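Local coordinates for lipoate-protein ligase, putative (Streptococcus pneumoniae, PDB 1VQZ) that is a putative lipoate-protein ligase, pairing a domain of the lipoyl protein ligase A/B family with a smaller domain of the bacterial lipoate-ligase C-terminal family, at residues 272-277 and 286-291; 297-302 and 324-329; 179-184 and 268-273; 313-318 and 334-339. All blocks are in the same frame, centred on the assembly; numbering follows the deposited sequence.

Contact 1 of 4, residues 272-277 and 286-291; sequences EVFANV and KIYGDF. With EDO (1,2-ethanediol), chain D.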
loop_
_atom_site.group_PDB
_atom_site.type_symbol
_atom_site.label_atom_id
_atom_site.label_comp_id
_atom_site.label_asym_id
_atom_site.label_seq_id
_atom_site.Cartn_x
_atom_site.Cartn_y
_atom_site.Cartn_z
ATOM N N GLU A 272 2.014 -15.259 7.944
ATOM C CA GLU A 272 1.215 -15.922 8.970
ATOM C C GLU A 272 0.080 -16.682 8.308
ATOM O O GLU A 272 -0.719 -16.109 7.584
ATOM C CB GLU A 272 0.643 -14.913 9.937
ATOM C CG GLU A 272 0.007 -15.553 11.206
ATOM C CD GLU A 272 -0.539 -14.526 12.194
ATOM O OE1 GLU A 272 -0.991 -13.433 11.752
ATOM O OE2 GLU A 272 -0.545 -14.843 13.421
ATOM N N VAL A 273 0.018 -17.973 8.572
ATOM C CA VAL A 273 -0.919 -18.855 7.903
ATOM C C VAL A 273 -1.898 -19.483 8.882
ATOM O O VAL A 273 -1.516 -20.164 9.823
ATOM C CB VAL A 273 -0.182 -19.992 7.199
ATOM C CG1 VAL A 273 -1.211 -20.932 6.512
ATOM C CG2 VAL A 273 0.844 -19.461 6.238
ATOM N N PHE A 274 -3.176 -19.282 8.633
ATOM C CA PHE A 274 -4.210 -19.955 9.416
ATOM C C PHE A 274 -4.902 -21.007 8.506
ATOM O O PHE A 274 -5.614 -20.656 7.576
ATOM C CB PHE A 274 -5.252 -18.951 9.941
ATOM C CG PHE A 274 -4.699 -17.906 10.878
ATOM C CD1 PHE A 274 -4.156 -16.733 10.390
ATOM C CD2 PHE A 274 -4.784 -18.068 12.251
ATOM C CE1 PHE A 274 -3.693 -15.748 11.260
ATOM C CE2 PHE A 274 -4.298 -17.095 13.127
ATOM C CZ PHE A 274 -3.756 -15.924 12.609
ATOM N N ALA A 275 -4.695 -22.283 8.787
ATOM C CA ALA A 275 -5.255 -23.360 7.946
ATOM C C ALA A 275 -6.188 -24.263 8.720
ATOM O O ALA A 275 -5.891 -24.636 9.869
ATOM C CB ALA A 275 -4.160 -24.168 7.345
ATOM N N ASN A 276 -7.306 -24.611 8.077
ATOM C CA ASN A 276 -8.211 -25.657 8.554
ATOM C C ASN A 276 -7.983 -26.920 7.729
ATOM O O ASN A 276 -8.277 -26.954 6.530
ATOM C CB ASN A 276 -9.659 -25.192 8.406
ATOM C CG ASN A 276 -10.573 -25.884 9.346
ATOM O OD1 ASN A 276 -10.234 -26.109 10.505
ATOM N ND2 ASN A 276 -11.745 -26.231 8.872
ATOM N N VAL A 277 -7.423 -27.935 8.393
ATOM C CA VAL A 277 -6.988 -29.175 7.774
ATOM C C VAL A 277 -7.914 -30.276 8.288
ATOM O O VAL A 277 -8.067 -30.471 9.510
ATOM C CB VAL A 277 -5.516 -29.501 8.122
ATOM C CG1 VAL A 277 -5.106 -30.904 7.567
ATOM C CG2 VAL A 277 -4.567 -28.410 7.613
ATOM N N LYS A 286 -6.135 -19.039 5.213
ATOM C CA LYS A 286 -6.062 -17.572 5.134
ATOM C C LYS A 286 -4.653 -17.148 5.534
ATOM O O LYS A 286 -4.049 -17.703 6.473
ATOM C CB LYS A 286 -7.123 -16.903 6.038
ATOM C CG LYS A 286 -7.307 -15.413 5.666
ATOM C CD LYS A 286 -8.433 -14.731 6.278
ATOM C CE LYS A 286 -8.606 -13.326 5.711
ATOM N NZ LYS A 286 -9.363 -13.244 4.413
ATOM N N ILE A 287 -4.093 -16.217 4.762
ATOM C CA ILE A 287 -2.720 -15.801 4.895
ATOM C C ILE A 287 -2.670 -14.324 5.206
ATOM O O ILE A 287 -3.267 -13.492 4.477
ATOM C CB ILE A 287 -1.945 -16.123 3.630
ATOM C CG1 ILE A 287 -2.025 -17.652 3.339
ATOM C CG2 ILE A 287 -0.484 -15.661 3.713
ATOM C CD1 ILE A 287 -1.529 -18.025 1.964
ATOM N N TYR A 288 -1.965 -14.004 6.287
ATOM C CA TYR A 288 -1.725 -12.631 6.716
ATOM C C TYR A 288 -0.243 -12.324 6.665
ATOM O O TYR A 288 0.595 -13.229 6.641
ATOM C CB TYR A 288 -2.159 -12.430 8.165
ATOM C CG TYR A 288 -3.628 -12.521 8.421
ATOM C CD1 TYR A 288 -4.252 -13.758 8.457
ATOM C CD2 TYR A 288 -4.385 -11.395 8.676
ATOM C CE1 TYR A 288 -5.593 -13.877 8.704
ATOM C CE2 TYR A 288 -5.765 -11.503 8.909
ATOM C CZ TYR A 288 -6.352 -12.768 8.940
ATOM O OH TYR A 288 -7.695 -12.949 9.187
ATOM N N GLY A 289 0.083 -11.031 6.686
ATOM C CA GLY A 289 1.473 -10.624 6.745
ATOM C C GLY A 289 1.713 -9.230 6.227
ATOM O O GLY A 289 0.760 -8.496 5.831
ATOM N N ASP A 290 2.991 -8.853 6.249
ATOM C CA ASP A 290 3.434 -7.551 5.713
ATOM C C ASP A 290 4.316 -7.699 4.468
ATOM O O ASP A 290 4.958 -6.727 4.063
ATOM C CB ASP A 290 4.138 -6.708 6.781
ATOM C CG ASP A 290 5.353 -7.413 7.428
ATOM O OD1 ASP A 290 5.845 -8.421 6.935
ATOM O OD2 ASP A 290 5.795 -6.960 8.492
ATOM N N PHE A 291 4.343 -8.898 3.899
ATOM C CA PHE A 291 4.894 -9.142 2.564
ATOM C C PHE A 291 4.185 -8.225 1.544
ATOM O O PHE A 291 3.083 -7.718 1.760
ATOM C CB PHE A 291 4.696 -10.605 2.133
ATOM C CG PHE A 291 3.259 -11.081 2.197
ATOM C CD1 PHE A 291 2.397 -10.907 1.106
ATOM C CD2 PHE A 291 2.777 -11.677 3.333
ATOM C CE1 PHE A 291 1.068 -11.320 1.146
ATOM C CE2 PHE A 291 1.429 -12.135 3.375
ATOM C CZ PHE A 291 0.578 -11.909 2.296
HETATM C C1 EDO D . -5.494 -11.033 5.639
HETATM O O1 EDO D . -5.182 -11.516 4.353
HETATM C C2 EDO D . -6.535 -9.933 5.590
HETATM O O2 EDO D . -7.741 -10.462 5.114
#
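Phe274 and Tyr288 meet diagonally across a beta hairpin, their ring planes turned 79° from each other. Phe274 CE1 lies 3.5 Å from Tyr288 CD1, which comes in at the edge of the phenylalanine ring. Both residues sit on the same face of the hairpin, and with CG anti to the carbonyl carbon in each (chi1 -62° for Phe274, -67° for Tyr288) the rings meet there. Beneath them the strands are antiparallel: Glu272 with Tyr288 and Phe274 with Lys286 form hydrogen-bonded pairs, Phe274 N reaching Lys286 O at 2.8 Å in a nearly straight bond. Glu272 shares this face. Its extended chain carries OE1 to 3.9 Å from Tyr288 CB, and the buried carboxylate is satisfied from outside, by a salt bridge to Arg261 and a hydrogen bond from Asn60. A 1,2-ethanediol lies over one face of the tyrosine ring, C1 3.3 Å from Tyr288 CD2. Its O1 donates to Ile287 O at 2.8 Å, while the extended chain of Lys286 brings CE to 3.1 Å from the diol O2; His58 is a further partner of the molecule. On the opposite face of the hairpin Val273 and Ile287 form the non-hydrogen-bonded pair, their branches only loosely apposed, Val273 CG2 to Ile287 CG1 4.5 Å. Strand 260-266 pairs with 269-278 along its other edge, and Phe258 meets Phe274 edge-to-face. Helix 298-304 adjoins the outer strand, where Glu301 accepts from Ile287 N, and helix 332-339 packs on the face that carries Val273.

Contact 2 of 4, residues 297-302 and 324-329; sequences VAAVED and TRYFAG
Val300 pushes one methyl into the corner between Tyr326 and Phe327. Its CG2 sits over a face of the tyrosine ring in a CH-pi contact, 3.9 Å from the centroid and 29° off the normal, displaced toward the base of the ring so that Tyr326 CG, at 3.5 Å, is its closest atom there. The same methyl reaches Phe327 CE1 at 3.9 Å, so a single bump is shared by two consecutive aromatic residues. Arg325 CB covers the opposite face of Tyr326, and the ring is sandwiched between this methylene and the valine. Farther out, Ala299 CB fills the hollow beside the phenol end, 3.4 Å from Tyr326 OH; the small residue is consistent with the ring lying close to the helix. Val297 supplies the second bump. With CG1 held between the backbone N and the carbonyl carbon (chi1 83°), CG2 is left to aim at the far end of Phe327, and it meets CZ at 3.3 Å, a tight fit. Ala299 and Val300 lie on helix 298-304 and Val297 next to them in sequence; Val297 O accepts from both Val300 N and Glu301 N. The aromatics belong to the loop between helices 311-318 and 332-339. Phe327 extends the packing to Phe291, and Val300 to Ile321. No hydrogen bond joins the two segments. Arg325 turns its charge to Glu295 in a salt bridge outside the contact, and the loop is fitted to the helix by apolar shape and ring-face contact.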
loop_
_atom_site.group_PDB
_atom_site.type_symbol
_atom_site.label_atom_id
_atom_site.label_comp_id
_atom_site.label_asym_id
_atom_site.label_seq_id
_atom_site.Cartn_x
_atom_site.Cartn_y
_atom_site.Cartn_z
ATOM N N VAL A 297 -3.373 -11.885 -2.202
ATOM C CA VAL A 297 -2.964 -13.236 -1.788
ATOM C C VAL A 297 -4.122 -14.262 -1.836
ATOM O O VAL A 297 -3.882 -15.467 -1.790
ATOM C CB VAL A 297 -2.212 -13.217 -0.387
ATOM C CG1 VAL A 297 -3.167 -13.199 0.756
ATOM C CG2 VAL A 297 -1.287 -14.386 -0.246
ATOM N N ALA A 298 -5.355 -13.794 -2.020
ATOM C CA ALA A 298 -6.511 -14.696 -2.174
ATOM C C ALA A 298 -6.306 -15.752 -3.246
ATOM O O ALA A 298 -6.735 -16.898 -3.056
ATOM C CB ALA A 298 -7.784 -13.916 -2.482
ATOM N N ALA A 299 -5.655 -15.376 -4.353
ATOM C CA ALA A 299 -5.305 -16.301 -5.430
ATOM C C ALA A 299 -4.423 -17.467 -4.988
ATOM O O ALA A 299 -4.567 -18.571 -5.480
ATOM C CB ALA A 299 -4.650 -15.562 -6.585
ATOM N N VAL A 300 -3.528 -17.239 -4.048
ATOM C CA VAL A 300 -2.701 -18.307 -3.504
ATOM C C VAL A 300 -3.523 -19.225 -2.562
ATOM O O VAL A 300 -3.475 -20.473 -2.667
ATOM C CB VAL A 300 -1.470 -17.716 -2.795
ATOM C CG1 VAL A 300 -0.592 -18.799 -2.214
ATOM C CG2 VAL A 300 -0.677 -16.808 -3.763
ATOM N N GLU A 301 -4.288 -18.611 -1.660
ATOM C CA GLU A 301 -5.291 -19.330 -0.860
ATOM C C GLU A 301 -6.101 -20.224 -1.786
ATOM O O GLU A 301 -6.311 -21.385 -1.471
ATOM C CB GLU A 301 -6.219 -18.349 -0.132
ATOM C CG GLU A 301 -5.487 -17.513 0.931
ATOM C CD GLU A 301 -6.265 -16.283 1.413
ATOM O OE1 GLU A 301 -7.377 -16.007 0.904
ATOM O OE2 GLU A 301 -5.732 -15.563 2.277
ATOM N N ASP A 302 -6.520 -19.701 -2.950
ATOM C CA ASP A 302 -7.432 -20.461 -3.815
ATOM C C ASP A 302 -6.795 -21.728 -4.393
ATOM O O ASP A 302 -7.443 -22.763 -4.467
ATOM C CB ASP A 302 -7.991 -19.587 -4.925
ATOM C CG ASP A 302 -8.984 -18.536 -4.417
ATOM O OD1 ASP A 302 -9.418 -18.577 -3.233
ATOM O OD2 ASP A 302 -9.314 -17.649 -5.217
ATOM N N THR A 324 5.737 -14.433 -7.725
ATOM C CA THR A 324 6.258 -13.070 -7.624
ATOM C C THR A 324 5.152 -12.024 -7.666
ATOM O O THR A 324 5.366 -10.874 -7.219
ATOM C CB THR A 324 7.319 -12.764 -8.708
ATOM O OG1 THR A 324 6.737 -12.730 -10.037
ATOM C CG2 THR A 324 8.372 -13.838 -8.638
ATOM N N ARG A 325 3.956 -12.420 -8.118
ATOM C CA ARG A 325 2.818 -11.497 -8.110
ATOM C C ARG A 325 2.288 -11.331 -6.723
ATOM O O ARG A 325 1.595 -10.359 -6.475
ATOM C CB ARG A 325 1.701 -11.991 -9.020
ATOM C CG ARG A 325 2.107 -12.179 -10.491
ATOM C CD ARG A 325 2.373 -10.835 -11.144
ATOM N NE ARG A 325 1.136 -10.114 -11.439
ATOM C CZ ARG A 325 1.074 -8.888 -11.964
ATOM N NH1 ARG A 325 2.182 -8.209 -12.265
ATOM N NH2 ARG A 325 -0.106 -8.348 -12.217
ATOM N N TYR A 326 2.600 -12.276 -5.834
ATOM C CA TYR A 326 1.948 -12.363 -4.494
ATOM C C TYR A 326 2.882 -12.099 -3.318
ATOM O O TYR A 326 2.458 -11.506 -2.288
ATOM C CB TYR A 326 1.272 -13.733 -4.360
ATOM C CG TYR A 326 0.311 -13.965 -5.497
ATOM C CD1 TYR A 326 -0.878 -13.234 -5.581
ATOM C CD2 TYR A 326 0.627 -14.847 -6.527
ATOM C CE1 TYR A 326 -1.745 -13.419 -6.641
ATOM C CE2 TYR A 326 -0.219 -15.047 -7.597
ATOM C CZ TYR A 326 -1.388 -14.320 -7.666
ATOM O OH TYR A 326 -2.199 -14.473 -8.740
ATOM N N PHE A 327 4.109 -12.610 -3.422
ATOM C CA PHE A 327 5.116 -12.469 -2.356
ATOM C C PHE A 327 6.439 -12.035 -2.954
ATOM O O PHE A 327 7.239 -12.854 -3.357
ATOM C CB PHE A 327 5.312 -13.763 -1.544
ATOM C CG PHE A 327 4.034 -14.404 -1.036
ATOM C CD1 PHE A 327 3.379 -15.376 -1.785
ATOM C CD2 PHE A 327 3.554 -14.125 0.220
ATOM C CE1 PHE A 327 2.220 -16.012 -1.295
ATOM C CE2 PHE A 327 2.433 -14.737 0.703
ATOM C CZ PHE A 327 1.742 -15.682 -0.069
ATOM N N ALA A 328 6.654 -10.735 -3.063
ATOM C CA ALA A 328 7.916 -10.242 -3.632
ATOM C C ALA A 328 9.087 -10.581 -2.688
ATOM O O ALA A 328 9.032 -10.329 -1.469
ATOM C CB ALA A 328 7.844 -8.724 -3.918
ATOM N N GLY A 329 10.100 -11.220 -3.253
ATOM C CA GLY A 329 11.306 -11.608 -2.541
ATOM C C GLY A 329 11.250 -12.847 -1.683
ATOM O O GLY A 329 12.215 -13.165 -0.965
#

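Contact 3 of 4, residues 179-184 and 268-273; sequences DKFESK and SGKVEV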
loop_
_atom_site.group_PDB
_atom_site.type_symbol
_atom_site.label_atom_id
_atom_site.label_comp_id
_atom_site.label_asym_id
_atom_site.label_seq_id
_atom_site.Cartn_x
_atom_site.Cartn_y
_atom_site.Cartn_z
ATOM N N ASP A 179 2.232 -13.568 19.543
ATOM C CA ASP A 179 2.280 -14.790 18.728
ATOM C C ASP A 179 3.694 -15.090 18.213
ATOM O O ASP A 179 4.464 -14.192 17.884
ATOM C CB ASP A 179 1.314 -14.705 17.552
ATOM C CG ASP A 179 -0.080 -14.251 17.963
ATOM O OD1 ASP A 179 -0.562 -14.683 19.030
ATOM O OD2 ASP A 179 -0.697 -13.467 17.199
ATOM N N LYS A 180 4.021 -16.367 18.149
ATOM C CA LYS A 180 5.366 -16.777 17.782
ATOM C C LYS A 180 5.552 -16.668 16.276
ATOM O O LYS A 180 4.659 -16.992 15.516
ATOM C CB LYS A 180 5.649 -18.203 18.243
ATOM N N PHE A 181 6.708 -16.158 15.877
ATOM C CA PHE A 181 7.178 -16.234 14.509
ATOM C C PHE A 181 8.578 -16.847 14.507
ATOM O O PHE A 181 9.450 -16.394 15.258
ATOM C CB PHE A 181 7.174 -14.850 13.868
ATOM C CG PHE A 181 5.803 -14.387 13.452
ATOM C CD1 PHE A 181 4.962 -13.773 14.372
ATOM C CD2 PHE A 181 5.352 -14.565 12.133
ATOM C CE1 PHE A 181 3.692 -13.366 14.000
ATOM C CE2 PHE A 181 4.093 -14.164 11.758
ATOM C CZ PHE A 181 3.262 -13.555 12.675
ATOM N N GLU A 182 8.777 -17.901 13.708
ATOM C CA GLU A 182 10.106 -18.370 13.397
ATOM C C GLU A 182 10.798 -17.303 12.559
ATOM O O GLU A 182 10.207 -16.757 11.632
ATOM C CB GLU A 182 10.041 -19.691 12.634
ATOM C CG GLU A 182 11.390 -20.161 12.137
ATOM C CD GLU A 182 11.317 -21.412 11.298
ATOM O OE1 GLU A 182 10.214 -21.995 11.241
ATOM O OE2 GLU A 182 12.362 -21.819 10.717
ATOM N N SER A 183 12.039 -16.964 12.899
ATOM C CA SER A 183 12.746 -15.934 12.127
ATOM C C SER A 183 13.742 -16.640 11.264
ATOM O O SER A 183 14.735 -17.192 11.768
ATOM C CB SER A 183 13.403 -14.892 13.012
ATOM O OG SER A 183 12.411 -14.266 13.799
ATOM N N LYS A 184 13.436 -16.654 9.962
ATOM C CA LYS A 184 14.090 -17.553 9.021
ATOM C C LYS A 184 14.789 -16.747 7.939
ATOM O O LYS A 184 14.354 -16.700 6.785
ATOM C CB LYS A 184 13.087 -18.554 8.442
ATOM C CG LYS A 184 13.723 -19.774 7.859
ATOM C CD LYS A 184 12.701 -20.829 7.512
ATOM N N SER A 268 11.994 -10.512 3.349
ATOM C CA SER A 268 11.076 -9.678 2.570
ATOM C C SER A 268 9.636 -9.715 3.120
ATOM O O SER A 268 8.695 -9.244 2.496
ATOM C CB SER A 268 11.144 -10.106 1.097
ATOM O OG SER A 268 12.402 -9.758 0.576
ATOM N N GLY A 269 9.465 -10.217 4.321
ATOM C CA GLY A 269 8.159 -10.146 4.945
ATOM C C GLY A 269 7.838 -11.284 5.877
ATOM O O GLY A 269 8.282 -12.407 5.735
ATOM N N LYS A 270 7.004 -10.936 6.826
ATOM C CA LYS A 270 6.330 -11.853 7.692
ATOM C C LYS A 270 5.151 -12.537 6.974
ATOM O O LYS A 270 4.339 -11.872 6.307
ATOM C CB LYS A 270 5.842 -10.969 8.861
ATOM C CG LYS A 270 5.123 -11.589 9.933
ATOM C CD LYS A 270 5.368 -10.821 11.229
ATOM C CE LYS A 270 4.223 -10.018 11.629
ATOM N NZ LYS A 270 4.345 -9.730 13.114
ATOM N N VAL A 271 5.049 -13.861 7.132
ATOM C CA VAL A 271 3.936 -14.661 6.590
ATOM C C VAL A 271 3.306 -15.486 7.725
ATOM O O VAL A 271 3.975 -16.277 8.385
ATOM C CB VAL A 271 4.387 -15.617 5.455
ATOM C CG1 VAL A 271 3.208 -16.446 4.952
ATOM C CG2 VAL A 271 5.046 -14.848 4.331
ATOM N N GLU A 272 2.014 -15.259 7.944
ATOM C CA GLU A 272 1.215 -15.922 8.970
ATOM C C GLU A 272 0.080 -16.682 8.308
ATOM O O GLU A 272 -0.719 -16.109 7.584
ATOM C CB GLU A 272 0.643 -14.913 9.937
ATOM C CG GLU A 272 0.007 -15.553 11.206
ATOM C CD GLU A 272 -0.539 -14.526 12.194
ATOM O OE1 GLU A 272 -0.991 -13.433 11.752
ATOM O OE2 GLU A 272 -0.545 -14.843 13.421
ATOM N N VAL A 273 0.018 -17.973 8.572
ATOM C CA VAL A 273 -0.919 -18.855 7.903
ATOM C C VAL A 273 -1.898 -19.483 8.882
ATOM O O VAL A 273 -1.516 -20.164 9.823
ATOM C CB VAL A 273 -0.182 -19.992 7.199
ATOM C CG1 VAL A 273 -1.211 -20.932 6.512
ATOM C CG2 VAL A 273 0.844 -19.461 6.238
HETATM O O HOH W 1 -2.430 -14.623 15.574
HETATM O O HOH W 2 0.481 -12.456 14.818
#
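Phe181 lays one face of its ring over the side chain of Lys270. Lys270 CD is 3.7 Å from the ring centroid and only 16° off the normal, while CG, nearer the rim, touches Phe181 CE2 at 3.3 Å. A bend at chi3 (106°) keeps the rest of the chain along the ring, bringing NZ to 4.2 Å from the centroid as an off-centre cation-pi contact. At the end of the ring Phe181 CZ lies 4.0 Å from Glu272 CD, which comes in obliquely, so ring, lysine methylenes and glutamate share a partly buried patch. Next to it two carboxylates come close: Asp179 OD2 and Glu272 OE2 are 4.0 Å apart, the side chains crossing at about a right angle. Two waters bridge the gap, each donating to both oxygens; the first is 2.6 Å from Asp179 OD2, and the second lies in the ring plane at the edge of Phe181. This hydration, with the salt bridge from Arg261 to Glu272, would ease the repulsion of like charges. Arg261 also makes a cation-pi contact with Phe181. Residues 179-184 come from the larger, ligase A/B part of the chain and 268-273 from the C-terminal part. Strand 182-183 runs parallel to 260-266, whose other side pairs with 269-278, so the contact reaches over that intervening strand; Val271 points to the other face of the sheet, against helix 332-339.

Contact 4 of 4, residues 313-318 and 334-339; sequences DVLKAL and EIAEAV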
loop_
_atom_site.group_PDB
_atom_site.type_symbol
_atom_site.label_atom_id
_atom_site.label_comp_id
_atom_site.label_asym_id
_atom_site.label_seq_id
_atom_site.Cartn_x
_atom_site.Cartn_y
_atom_site.Cartn_z
ATOM N N ASP A 313 3.209 -31.478 -1.712
ATOM C CA ASP A 313 2.021 -31.222 -2.532
ATOM C C ASP A 313 1.744 -29.753 -2.558
ATOM O O ASP A 313 1.276 -29.225 -3.549
ATOM C CB ASP A 313 0.794 -32.011 -2.029
ATOM C CG ASP A 313 1.015 -33.515 -2.047
ATOM O OD1 ASP A 313 1.709 -34.030 -1.142
ATOM O OD2 ASP A 313 0.466 -34.190 -2.938
ATOM N N VAL A 314 1.999 -29.093 -1.426
ATOM C CA VAL A 314 1.811 -27.650 -1.332
ATOM C C VAL A 314 2.760 -26.953 -2.298
ATOM O O VAL A 314 2.346 -26.045 -3.064
ATOM C CB VAL A 314 1.988 -27.130 0.118
ATOM C CG1 VAL A 314 2.219 -25.618 0.163
ATOM C CG2 VAL A 314 0.773 -27.556 0.999
ATOM N N LEU A 315 4.025 -27.371 -2.263
ATOM C CA LEU A 315 5.046 -26.821 -3.162
ATOM C C LEU A 315 4.671 -26.989 -4.640
ATOM O O LEU A 315 4.773 -26.038 -5.442
ATOM C CB LEU A 315 6.415 -27.455 -2.878
ATOM C CG LEU A 315 7.562 -26.835 -3.694
ATOM C CD1 LEU A 315 7.654 -25.312 -3.520
ATOM C CD2 LEU A 315 8.900 -27.491 -3.373
ATOM N N LYS A 316 4.260 -28.199 -4.993
ATOM C CA LYS A 316 3.809 -28.515 -6.350
ATOM C C LYS A 316 2.695 -27.552 -6.826
ATOM O O LYS A 316 2.737 -27.013 -7.928
ATOM C CB LYS A 316 3.363 -29.981 -6.393
ATOM C CG LYS A 316 3.255 -30.563 -7.737
ATOM C CD LYS A 316 3.508 -32.081 -7.747
ATOM C CE LYS A 316 3.232 -32.667 -9.148
ATOM N NZ LYS A 316 4.014 -33.936 -9.428
ATOM N N ALA A 317 1.734 -27.284 -5.951
ATOM C CA ALA A 317 0.663 -26.335 -6.230
ATOM C C ALA A 317 1.210 -24.919 -6.437
ATOM O O ALA A 317 0.772 -24.153 -7.349
ATOM C CB ALA A 317 -0.387 -26.323 -5.077
ATOM N N LEU A 318 2.180 -24.555 -5.625
ATOM C CA LEU A 318 2.733 -23.217 -5.724
ATOM C C LEU A 318 3.524 -23.004 -7.023
ATOM O O LEU A 318 3.641 -21.859 -7.528
ATOM C CB LEU A 318 3.572 -22.885 -4.513
ATOM C CG LEU A 318 2.833 -22.708 -3.173
ATOM C CD1 LEU A 318 3.895 -22.540 -2.058
ATOM C CD2 LEU A 318 1.908 -21.512 -3.211
ATOM N N GLU A 334 9.906 -21.279 0.442
ATOM C CA GLU A 334 9.694 -20.549 1.676
ATOM C C GLU A 334 8.202 -20.466 2.014
ATOM O O GLU A 334 7.836 -20.648 3.154
ATOM C CB GLU A 334 10.345 -19.154 1.592
ATOM C CG GLU A 334 11.869 -19.169 1.725
ATOM C CD GLU A 334 12.556 -17.835 1.400
ATOM O OE1 GLU A 334 12.177 -17.115 0.436
ATOM O OE2 GLU A 334 13.534 -17.522 2.099
ATOM N N ILE A 335 7.344 -20.136 1.049
ATOM C CA ILE A 335 5.906 -20.100 1.305
ATOM C C ILE A 335 5.358 -21.468 1.703
ATOM O O ILE A 335 4.586 -21.555 2.681
ATOM C CB ILE A 335 5.101 -19.508 0.094
ATOM C CG1 ILE A 335 5.473 -18.050 -0.103
ATOM C CG2 ILE A 335 3.601 -19.604 0.318
ATOM C CD1 ILE A 335 5.210 -17.194 1.115
ATOM N N ALA A 336 5.785 -22.539 1.011
ATOM C CA ALA A 336 5.409 -23.905 1.409
ATOM C C ALA A 336 5.741 -24.177 2.869
ATOM O O ALA A 336 4.952 -24.799 3.606
ATOM C CB ALA A 336 6.090 -24.933 0.548
ATOM N N GLU A 337 6.918 -23.723 3.282
ATOM C CA GLU A 337 7.380 -23.924 4.655
ATOM C C GLU A 337 6.470 -23.179 5.654
ATOM O O GLU A 337 6.083 -23.720 6.674
ATOM C CB GLU A 337 8.836 -23.488 4.790
ATOM C CG GLU A 337 9.459 -23.851 6.109
ATOM C CD GLU A 337 10.939 -23.449 6.222
ATOM O OE1 GLU A 337 11.499 -22.844 5.263
ATOM O OE2 GLU A 337 11.524 -23.743 7.292
ATOM N N ALA A 338 6.088 -21.961 5.313
ATOM C CA ALA A 338 5.087 -21.204 6.096
ATOM C C ALA A 338 3.738 -21.973 6.193
ATOM O O ALA A 338 3.125 -22.071 7.260
ATOM C CB ALA A 338 4.892 -19.833 5.495
ATOM N N VAL A 339 3.305 -22.556 5.082
ATOM C CA VAL A 339 2.028 -23.251 5.053
ATOM C C VAL A 339 2.066 -24.530 5.875
ATOM O O VAL A 339 1.115 -24.841 6.592
ATOM C CB VAL A 339 1.572 -23.528 3.565
ATOM C CG1 VAL A 339 0.304 -24.409 3.518
ATOM C CG2 VAL A 339 1.271 -22.212 2.848
#
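Ile335 begins the contact by placing CG2 3.8 Å from Leu318 CD1, the two side chains crossing at about a right angle. Its chi1 of -65° sets CG2 anti to the backbone N, while the CG1 branch leads off toward Phe327. Ala336 follows at the closest approach of the helices, its CA 5.4 Å from Leu315 CA. Its methyl nestles among Val314 CG1 at 3.9 Å, Leu318 CD1 and Leu315 CB, and Leu318 CD1 also comes to 3.6 Å from Ala336 N. The axes of the two segments pass 9.0 Å apart at 136°, a closeness consistent with the small residue at the crossing. Ala338 packs instead on Val271 and Val273 of the sheet. One turn after Ile335, Val339 resumes the contact, its CB 4.0 Å from Val314 CG1 and its CG1 resting against both branches of Val314. Leu304 of helix 298-304 closes in beside the two valines. The carbonyls at the end of 332-339 have other partners, Arg262 for Glu337 and Ala338 and Tyr309 for Val339. Nothing polar is exchanged between the two segments: methyl groups meet near van der Waals distance and no hydrogen bond crosses.

Contacts 1, 2 and 4 are largely buried and lie within the C-terminal part of the chain; contact 3, partly buried, brings in a segment from the larger ligase A/B part. Contacts 1 and 3 share strand 269-278 and Glu272, and carry the polar elements: backbone hydrogen bonds in one, a cation-pi contact and water-bridged carboxylates in the other. Contacts 2 and 4 are apolar and join the helical layer, touching where Phe327 meets Ile335 and Val300 meets Leu318. Val273 against Ala338 joins that layer to the sheet (contacts 1 and 4), and Phe291, in the loop after the hairpin, meets Phe327 (contacts 1 and 2).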